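PDB 1ZYL: stress response kinase A from Escherichia coli, which phosphorylates proteins, itself included, on serine and threonine using ATP, and probably helps the cell withstand stress linked to reactive oxygen species. Local coordinates for residues Q9-D14 against Q99-A104; K158-A163 against A172-A177; H188-F193 against D259-G264. One frame throughout, in Å; residues are numbered along the deposited sequence.

Contact 1: residues Q9-D14 against Q99-A104; sequences QTLHPD and QGFYFA
The five-stranded antiparallel sheet of the N-terminal lobe meets the chain just ahead of helix 13-22 here, with Phe101 at the start of strand 101-107 receiving Leu11 and Gln9. Methyl CD1 of Leu11 sits over the middle of the Phe101 ring, 3.4 Å from its centroid and only 6° off the normal, a CH-pi contact over the face. The second methyl, CD2, lies toward one side of the ring, 3.5 Å from Phe101 CD2. With CG anti to the backbone N (chi1 -155°), the Leu11 side chain is sent toward the ring and runs past it in the opposite direction. A forked aliphatic residue suits this place because its two branches can spread over a flat ring. Gln9 meets the ring edge: its backbone O lies in the ring plane 3.7 Å from Phe101 CZ, and its CG comes within 3.8 Å of the same atom. Pro59 and Phe56 also touch the Phe101 side chain, placing the contact beside strand 52-57. A serine in place of Phe101 would probably leave Leu11 CD1 without its aromatic platform and let the lead-in to helix 13-22 drift from the sheet. Such a sheet, strand order 1-2-3-5-4, is that of the N-lobe in the protein kinase-like fold.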
# COMPACT_ATOMS: atom_id res chain seq x y z
N GLN A 9 16.89 -12.96 -2.42
CA GLN A 9 18.32 -12.80 -2.26
C GLN A 9 18.53 -12.19 -0.89
O GLN A 9 18.04 -11.09 -0.60
CB GLN A 9 18.89 -11.89 -3.36
CG GLN A 9 17.94 -10.80 -3.85
CD GLN A 9 17.34 -11.10 -5.22
OE1 GLN A 9 18.06 -11.36 -6.19
NE2 GLN A 9 16.00 -11.06 -5.31
N THR A 10 19.26 -12.91 -0.03
CA THR A 10 19.51 -12.46 1.34
C THR A 10 20.41 -11.22 1.44
O THR A 10 21.18 -10.91 0.52
CB THR A 10 20.14 -13.59 2.19
OG1 THR A 10 20.30 -13.16 3.55
CG2 THR A 10 21.50 -13.99 1.62
N LEU A 11 20.30 -10.50 2.55
CA LEU A 11 21.10 -9.31 2.76
C LEU A 11 21.62 -9.26 4.19
O LEU A 11 20.92 -8.84 5.11
CB LEU A 11 20.26 -8.06 2.46
CG LEU A 11 21.02 -6.79 2.06
CD1 LEU A 11 21.82 -7.06 0.79
CD2 LEU A 11 20.04 -5.66 1.83
N HIS A 12 22.86 -9.71 4.36
CA HIS A 12 23.49 -9.74 5.67
C HIS A 12 23.57 -8.32 6.22
O HIS A 12 23.76 -7.37 5.46
CB HIS A 12 24.89 -10.32 5.54
CG HIS A 12 25.47 -10.80 6.82
ND1 HIS A 12 24.94 -11.85 7.54
CD2 HIS A 12 26.55 -10.38 7.53
CE1 HIS A 12 25.66 -12.05 8.62
NE2 HIS A 12 26.65 -11.17 8.64
N PRO A 13 23.43 -8.14 7.55
CA PRO A 13 23.50 -6.81 8.15
C PRO A 13 24.87 -6.18 7.97
O PRO A 13 25.04 -4.97 8.14
CB PRO A 13 23.17 -7.06 9.61
CG PRO A 13 23.73 -8.43 9.84
CD PRO A 13 23.27 -9.17 8.60
N ASP A 14 25.85 -7.00 7.63
CA ASP A 14 27.22 -6.53 7.42
C ASP A 14 27.34 -5.89 6.04
O ASP A 14 27.92 -4.81 5.89
CB ASP A 14 28.20 -7.69 7.55
CG ASP A 14 29.08 -7.57 8.77
OD1 ASP A 14 28.55 -7.38 9.89
OD2 ASP A 14 30.31 -7.68 8.60
N GLN A 99 26.07 -2.91 -4.05
CA GLN A 99 25.98 -4.27 -4.55
C GLN A 99 24.80 -4.36 -5.52
O GLN A 99 24.66 -3.52 -6.42
CB GLN A 99 25.81 -5.24 -3.38
CG GLN A 99 26.82 -6.38 -3.34
CD GLN A 99 28.26 -5.91 -3.53
OE1 GLN A 99 28.68 -5.57 -4.64
NE2 GLN A 99 29.02 -5.88 -2.44
N GLY A 100 23.95 -5.36 -5.33
CA GLY A 100 22.80 -5.51 -6.21
C GLY A 100 21.51 -5.03 -5.59
O GLY A 100 20.42 -5.46 -5.97
N PHE A 101 21.62 -4.13 -4.62
CA PHE A 101 20.45 -3.60 -3.93
C PHE A 101 20.43 -2.08 -3.94
O PHE A 101 21.47 -1.45 -3.76
CB PHE A 101 20.43 -4.08 -2.48
CG PHE A 101 20.31 -5.57 -2.31
CD1 PHE A 101 21.27 -6.43 -2.85
CD2 PHE A 101 19.25 -6.11 -1.59
CE1 PHE A 101 21.16 -7.81 -2.69
CE2 PHE A 101 19.13 -7.49 -1.42
CZ PHE A 101 20.10 -8.34 -1.96
N TYR A 102 19.25 -1.51 -4.16
CA TYR A 102 19.06 -0.06 -4.15
C TYR A 102 18.65 0.23 -2.72
O TYR A 102 18.23 -0.67 -2.01
CB TYR A 102 17.92 0.35 -5.06
CG TYR A 102 18.22 0.31 -6.53
CD1 TYR A 102 18.98 1.31 -7.13
CD2 TYR A 102 17.68 -0.68 -7.34
CE1 TYR A 102 19.18 1.33 -8.51
CE2 TYR A 102 17.87 -0.68 -8.71
CZ TYR A 102 18.62 0.34 -9.30
OH TYR A 102 18.74 0.38 -10.67
N PHE A 103 18.77 1.48 -2.29
CA PHE A 103 18.35 1.83 -0.94
C PHE A 103 18.33 3.32 -0.71
O PHE A 103 18.93 4.08 -1.47
CB PHE A 103 19.25 1.17 0.10
CG PHE A 103 20.69 1.63 0.06
CD1 PHE A 103 21.50 1.33 -1.02
CD2 PHE A 103 21.24 2.30 1.15
CE1 PHE A 103 22.85 1.70 -1.02
CE2 PHE A 103 22.60 2.67 1.15
CZ PHE A 103 23.40 2.37 0.07
N ALA A 104 17.62 3.73 0.33
CA ALA A 104 17.50 5.14 0.69
C ALA A 104 17.51 5.23 2.21
O ALA A 104 17.32 4.24 2.90
CB ALA A 104 16.21 5.71 0.13

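Contact 2: residues K158-A163 against A172-A177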
# COMPACT_ATOMS: atom_id res chain seq x y z
N LYS A 158 -3.58 -15.05 -13.54
CA LYS A 158 -2.64 -15.83 -14.34
C LYS A 158 -1.71 -16.63 -13.44
O LYS A 158 -1.39 -17.78 -13.73
CB LYS A 158 -1.80 -14.92 -15.24
CG LYS A 158 -2.56 -14.30 -16.38
CD LYS A 158 -1.66 -13.43 -17.23
CE LYS A 158 -2.45 -12.71 -18.31
NZ LYS A 158 -3.30 -13.66 -19.09
N LEU A 159 -1.26 -16.01 -12.35
CA LEU A 159 -0.40 -16.70 -11.42
C LEU A 159 -1.21 -17.85 -10.83
O LEU A 159 -0.79 -19.00 -10.85
CB LEU A 159 0.04 -15.74 -10.31
CG LEU A 159 1.21 -16.18 -9.44
CD1 LEU A 159 2.42 -16.41 -10.34
CD2 LEU A 159 1.52 -15.12 -8.39
N PHE A 160 -2.39 -17.53 -10.31
CA PHE A 160 -3.28 -18.52 -9.71
C PHE A 160 -3.39 -19.79 -10.55
O PHE A 160 -3.43 -20.90 -10.00
CB PHE A 160 -4.69 -17.93 -9.52
CG PHE A 160 -4.76 -16.79 -8.54
CD1 PHE A 160 -5.97 -16.12 -8.34
CD2 PHE A 160 -3.65 -16.38 -7.81
CE1 PHE A 160 -6.06 -15.06 -7.43
CE2 PHE A 160 -3.73 -15.32 -6.91
CZ PHE A 160 -4.95 -14.67 -6.72
N GLU A 161 -3.43 -19.64 -11.86
CA GLU A 161 -3.56 -20.78 -12.76
C GLU A 161 -2.49 -21.83 -12.53
O GLU A 161 -2.79 -22.97 -12.18
CB GLU A 161 -3.48 -20.32 -14.21
CG GLU A 161 -3.77 -21.41 -15.21
CD GLU A 161 -5.24 -21.74 -15.28
OE1 GLU A 161 -5.59 -22.75 -15.93
OE2 GLU A 161 -6.05 -21.00 -14.69
N ASP A 162 -1.23 -21.43 -12.71
CA ASP A 162 -0.07 -22.30 -12.54
C ASP A 162 0.53 -22.21 -11.13
O ASP A 162 1.74 -22.40 -10.95
CB ASP A 162 0.97 -21.92 -13.58
CG ASP A 162 0.40 -21.86 -14.99
OD1 ASP A 162 0.79 -20.96 -15.76
OD2 ASP A 162 -0.45 -22.71 -15.31
N ALA A 163 -0.33 -21.94 -10.16
CA ALA A 163 0.04 -21.75 -8.75
C ALA A 163 0.87 -22.81 -8.03
O ALA A 163 1.92 -22.49 -7.49
CB ALA A 163 -1.21 -21.45 -7.93
N ALA A 172 -10.16 -25.61 -8.81
CA ALA A 172 -11.21 -25.35 -9.79
C ALA A 172 -12.25 -24.40 -9.23
O ALA A 172 -12.54 -23.36 -9.82
CB ALA A 172 -11.85 -26.64 -10.20
N ALA A 173 -12.83 -24.78 -8.10
CA ALA A 173 -13.85 -23.96 -7.47
C ALA A 173 -13.28 -22.57 -7.21
O ALA A 173 -13.94 -21.56 -7.48
CB ALA A 173 -14.28 -24.59 -6.16
N PHE A 174 -12.05 -22.53 -6.70
CA PHE A 174 -11.39 -21.27 -6.40
C PHE A 174 -11.20 -20.41 -7.64
O PHE A 174 -11.54 -19.23 -7.63
CB PHE A 174 -10.03 -21.53 -5.73
CG PHE A 174 -9.14 -20.33 -5.70
CD1 PHE A 174 -8.35 -20.00 -6.79
CD2 PHE A 174 -9.16 -19.47 -4.60
CE1 PHE A 174 -7.59 -18.85 -6.80
CE2 PHE A 174 -8.40 -18.31 -4.60
CZ PHE A 174 -7.62 -17.99 -5.70
N LEU A 175 -10.67 -21.00 -8.70
CA LEU A 175 -10.47 -20.23 -9.91
C LEU A 175 -11.81 -19.77 -10.47
O LEU A 175 -11.89 -18.76 -11.15
CB LEU A 175 -9.71 -21.06 -10.96
CG LEU A 175 -8.28 -21.50 -10.59
CD1 LEU A 175 -7.58 -22.08 -11.82
CD2 LEU A 175 -7.50 -20.30 -10.07
N LYS A 176 -12.87 -20.52 -10.17
CA LYS A 176 -14.20 -20.17 -10.64
C LYS A 176 -14.69 -18.96 -9.85
O LYS A 176 -15.19 -17.99 -10.42
CB LYS A 176 -15.16 -21.35 -10.44
CG LYS A 176 -16.54 -21.20 -11.06
CD LYS A 176 -17.36 -22.44 -10.78
CE LYS A 176 -18.71 -22.43 -11.47
NZ LYS A 176 -19.62 -21.40 -10.92
N ALA A 177 -14.54 -19.02 -8.54
CA ALA A 177 -14.95 -17.91 -7.69
C ALA A 177 -14.15 -16.67 -8.08
O ALA A 177 -14.67 -15.55 -8.01
CB ALA A 177 -14.70 -18.26 -6.22
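Leu175, Phe160 and Phe174 carry most of the contact between the C-terminal end of helix 149-161 and the early turns of helix 171-188, two consecutive helices of the mainly helical C-terminal lobe. The phenylalanines form an offset edge-to-face pair: the edge of Phe174 is turned toward the face of Phe160, with centroids 5.3 Å apart and planes inclined at 64°. The approach is made by Phe174 CE1, which lies 3.5 Å from Phe160 CD1, and by Phe174 CZ, 3.6 Å from that same carbon. Phe174 holds CG anti to its backbone N (chi1 166°), which carries the ring off its own helix and across to Phe160. Leu175 divides its branches. Its CD2 lies at the edge of the Phe174 ring and 3.7 Å from Phe160 CB, while CD1 reaches Glu161 OE2 at 3.4 Å. Leucine fits here through the apolar packing of CD2 with the phenylalanines, CD1 being left to the more exposed edge. There it meets, roughly crosswise, a carboxylate oxygen already paired with Arg157. Around this pair, Leu278 of helix 266-283 packs on Phe160, and Trp303 meets Phe174 edge-to-face. With aromatic and aliphatic carbon doing the joining, the helices are held by shape and the burial of apolar surface, and the one charge at the margin probably contributes little to the attraction between them.

Contact 3: residues H188-F193 against D259-G264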
# COMPACT_ATOMS: atom_id res chain seq x y z
N HIS A 188 -18.02 -3.03 -13.03
CA HIS A 188 -18.26 -1.80 -12.29
C HIS A 188 -17.07 -0.85 -12.35
O HIS A 188 -17.11 0.23 -11.78
CB HIS A 188 -18.57 -2.11 -10.82
CG HIS A 188 -19.78 -2.97 -10.63
ND1 HIS A 188 -21.07 -2.49 -10.75
CD2 HIS A 188 -19.90 -4.29 -10.34
CE1 HIS A 188 -21.93 -3.47 -10.54
NE2 HIS A 188 -21.25 -4.57 -10.29
N TRP A 189 -16.00 -1.26 -13.03
CA TRP A 189 -14.81 -0.41 -13.12
C TRP A 189 -15.08 0.66 -14.14
O TRP A 189 -15.97 0.51 -14.97
CB TRP A 189 -13.59 -1.23 -13.55
CG TRP A 189 -12.27 -0.50 -13.34
CD1 TRP A 189 -11.30 -0.30 -14.28
CD2 TRP A 189 -11.79 0.08 -12.12
NE1 TRP A 189 -10.24 0.38 -13.72
CE2 TRP A 189 -10.50 0.63 -12.40
CE3 TRP A 189 -12.30 0.21 -10.82
CZ2 TRP A 189 -9.73 1.28 -11.43
CZ3 TRP A 189 -11.53 0.86 -9.86
CH2 TRP A 189 -10.26 1.39 -10.17
N ARG A 190 -14.33 1.75 -14.09
CA ARG A 190 -14.55 2.84 -15.04
C ARG A 190 -13.34 3.75 -15.14
O ARG A 190 -12.64 3.97 -14.16
CB ARG A 190 -15.79 3.66 -14.64
CG ARG A 190 -15.70 4.34 -13.27
CD ARG A 190 -17.06 4.87 -12.82
NE ARG A 190 -17.03 5.54 -11.52
CZ ARG A 190 -16.43 6.70 -11.28
NH1 ARG A 190 -16.46 7.23 -10.06
NH2 ARG A 190 -15.80 7.34 -12.25
N GLU A 191 -13.07 4.24 -16.35
CA GLU A 191 -11.95 5.15 -16.57
C GLU A 191 -12.56 6.54 -16.58
O GLU A 191 -12.01 7.49 -17.15
CB GLU A 191 -11.29 4.86 -17.92
CG GLU A 191 -9.87 4.31 -17.83
CD GLU A 191 -9.79 2.98 -17.11
OE1 GLU A 191 -10.11 2.93 -15.90
OE2 GLU A 191 -9.41 1.97 -17.75
N ASP A 192 -13.70 6.63 -15.92
CA ASP A 192 -14.48 7.85 -15.81
C ASP A 192 -14.14 8.66 -14.53
O ASP A 192 -14.99 9.37 -13.99
CB ASP A 192 -15.95 7.46 -15.83
CG ASP A 192 -16.87 8.64 -15.93
OD1 ASP A 192 -16.60 9.54 -16.77
OD2 ASP A 192 -17.86 8.68 -15.17
N PHE A 193 -12.91 8.55 -14.05
CA PHE A 193 -12.54 9.28 -12.85
C PHE A 193 -11.21 9.99 -13.01
O PHE A 193 -10.51 9.80 -14.00
CB PHE A 193 -12.48 8.35 -11.64
CG PHE A 193 -11.41 7.29 -11.73
CD1 PHE A 193 -11.71 6.00 -12.17
CD2 PHE A 193 -10.10 7.56 -11.33
CE1 PHE A 193 -10.73 5.01 -12.21
CE2 PHE A 193 -9.11 6.57 -11.37
CZ PHE A 193 -9.43 5.29 -11.81
N ASP A 259 -14.76 13.84 -5.43
CA ASP A 259 -15.84 13.47 -6.31
C ASP A 259 -16.63 12.35 -5.66
O ASP A 259 -16.22 11.19 -5.67
CB ASP A 259 -15.28 13.01 -7.64
CG ASP A 259 -15.98 13.65 -8.80
OD1 ASP A 259 -15.73 14.86 -9.03
OD2 ASP A 259 -16.78 12.95 -9.47
N THR A 260 -17.77 12.70 -5.08
CA THR A 260 -18.62 11.74 -4.40
C THR A 260 -18.83 10.44 -5.19
O THR A 260 -18.88 9.35 -4.60
CB THR A 260 -19.98 12.37 -4.08
OG1 THR A 260 -19.79 13.73 -3.70
CG2 THR A 260 -20.65 11.64 -2.93
N ALA A 261 -18.91 10.53 -6.51
CA ALA A 261 -19.14 9.33 -7.31
C ALA A 261 -18.07 8.25 -7.15
O ALA A 261 -18.34 7.08 -7.40
CB ALA A 261 -19.30 9.69 -8.76
N GLU A 262 -16.86 8.64 -6.74
CA GLU A 262 -15.78 7.67 -6.57
C GLU A 262 -16.09 6.69 -5.45
O GLU A 262 -15.40 5.67 -5.32
CB GLU A 262 -14.45 8.36 -6.26
CG GLU A 262 -13.93 9.27 -7.36
CD GLU A 262 -12.55 9.81 -7.04
OE1 GLU A 262 -12.24 10.92 -7.52
OE2 GLU A 262 -11.78 9.14 -6.32
N ILE A 263 -17.10 6.99 -4.65
CA ILE A 263 -17.47 6.11 -3.55
C ILE A 263 -18.00 4.78 -4.09
O ILE A 263 -18.04 3.77 -3.38
CB ILE A 263 -18.55 6.78 -2.68
CG1 ILE A 263 -18.02 8.12 -2.17
CG2 ILE A 263 -18.92 5.89 -1.51
CD1 ILE A 263 -16.83 7.98 -1.29
N GLY A 264 -18.38 4.79 -5.36
CA GLY A 264 -18.89 3.59 -5.99
C GLY A 264 -17.77 2.65 -6.40
O GLY A 264 -18.00 1.46 -6.66
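Arg190 bridges from the chain following helix 171-188 to the 3-10 turn at 260-264, where its NH1 meets Ala261 and Glu262. Just before it, Trp189 reaches Leu269 and Met272 of helix 266-283, and one face of its indole receives Phe193 CE1, 3.9 Å above the plane and displaced toward the rim. In Arg190 itself, chi1 of 61° puts CG between the backbone N and the carbonyl carbon, and from there the chain is extended to NE, which carries the guanidinium to the turn. At its end NH1 gives a weak hydrogen bond to Ala261 O, 3.3 Å long and bent to 143°. That oxygen also accepts Gly264 N at 3.1 Å, the i+3 bond of a 3-10 turn, so the guanidinium adds a second donor to a carbonyl already engaged. The turn leads through Leu265, which the Arg190 side chain touches, into helix 266-283 of the C-terminal lobe, so the weak bond joins the chain that follows helix 171-188 to the approach to that helix. Glu262 CA lies at the guanidinium edge, 3.6 Å from NH1, while the Glu262 carboxylate turns elsewhere and accepts Val227 N through OE2. Arginine suits the place because its long chain reaches the other segment, while NH2 stays near Asp192 of its own. There Asp192 OD2 stands 3.8 Å from Arg190 NH2, well off the guanidinium plane, a long salt bridge of charge alone, with no N-H aimed at the oxygen, which probably adds only modest attraction. Phe193, next in line, packs on Pro225, which Glu262 touches as well.

Overall arrangement
Contact 1 lies at the surface of the N-terminal lobe, where strand 101-107 meets the lead-in to helix 13-22; contacts 2 and 3 are partly buried in the C-terminal lobe, where contact 2 uses the early turns of helix 171-188 and contact 3 the loop that follows it. Both also adjoin helix 266-283. Contacts 1 and 3 fall on opposite sides of the chain's centre, their centres about 41 Å apart, against about 28 Å between the centres of contacts 2 and 3. Contacts 1 and 2 rest on aromatic rings, one covered on a face by a methyl and the other met by a second ring, whereas contact 3, between a loop and a 3-10 segment, relies on a guanidinium and a backbone carbonyl.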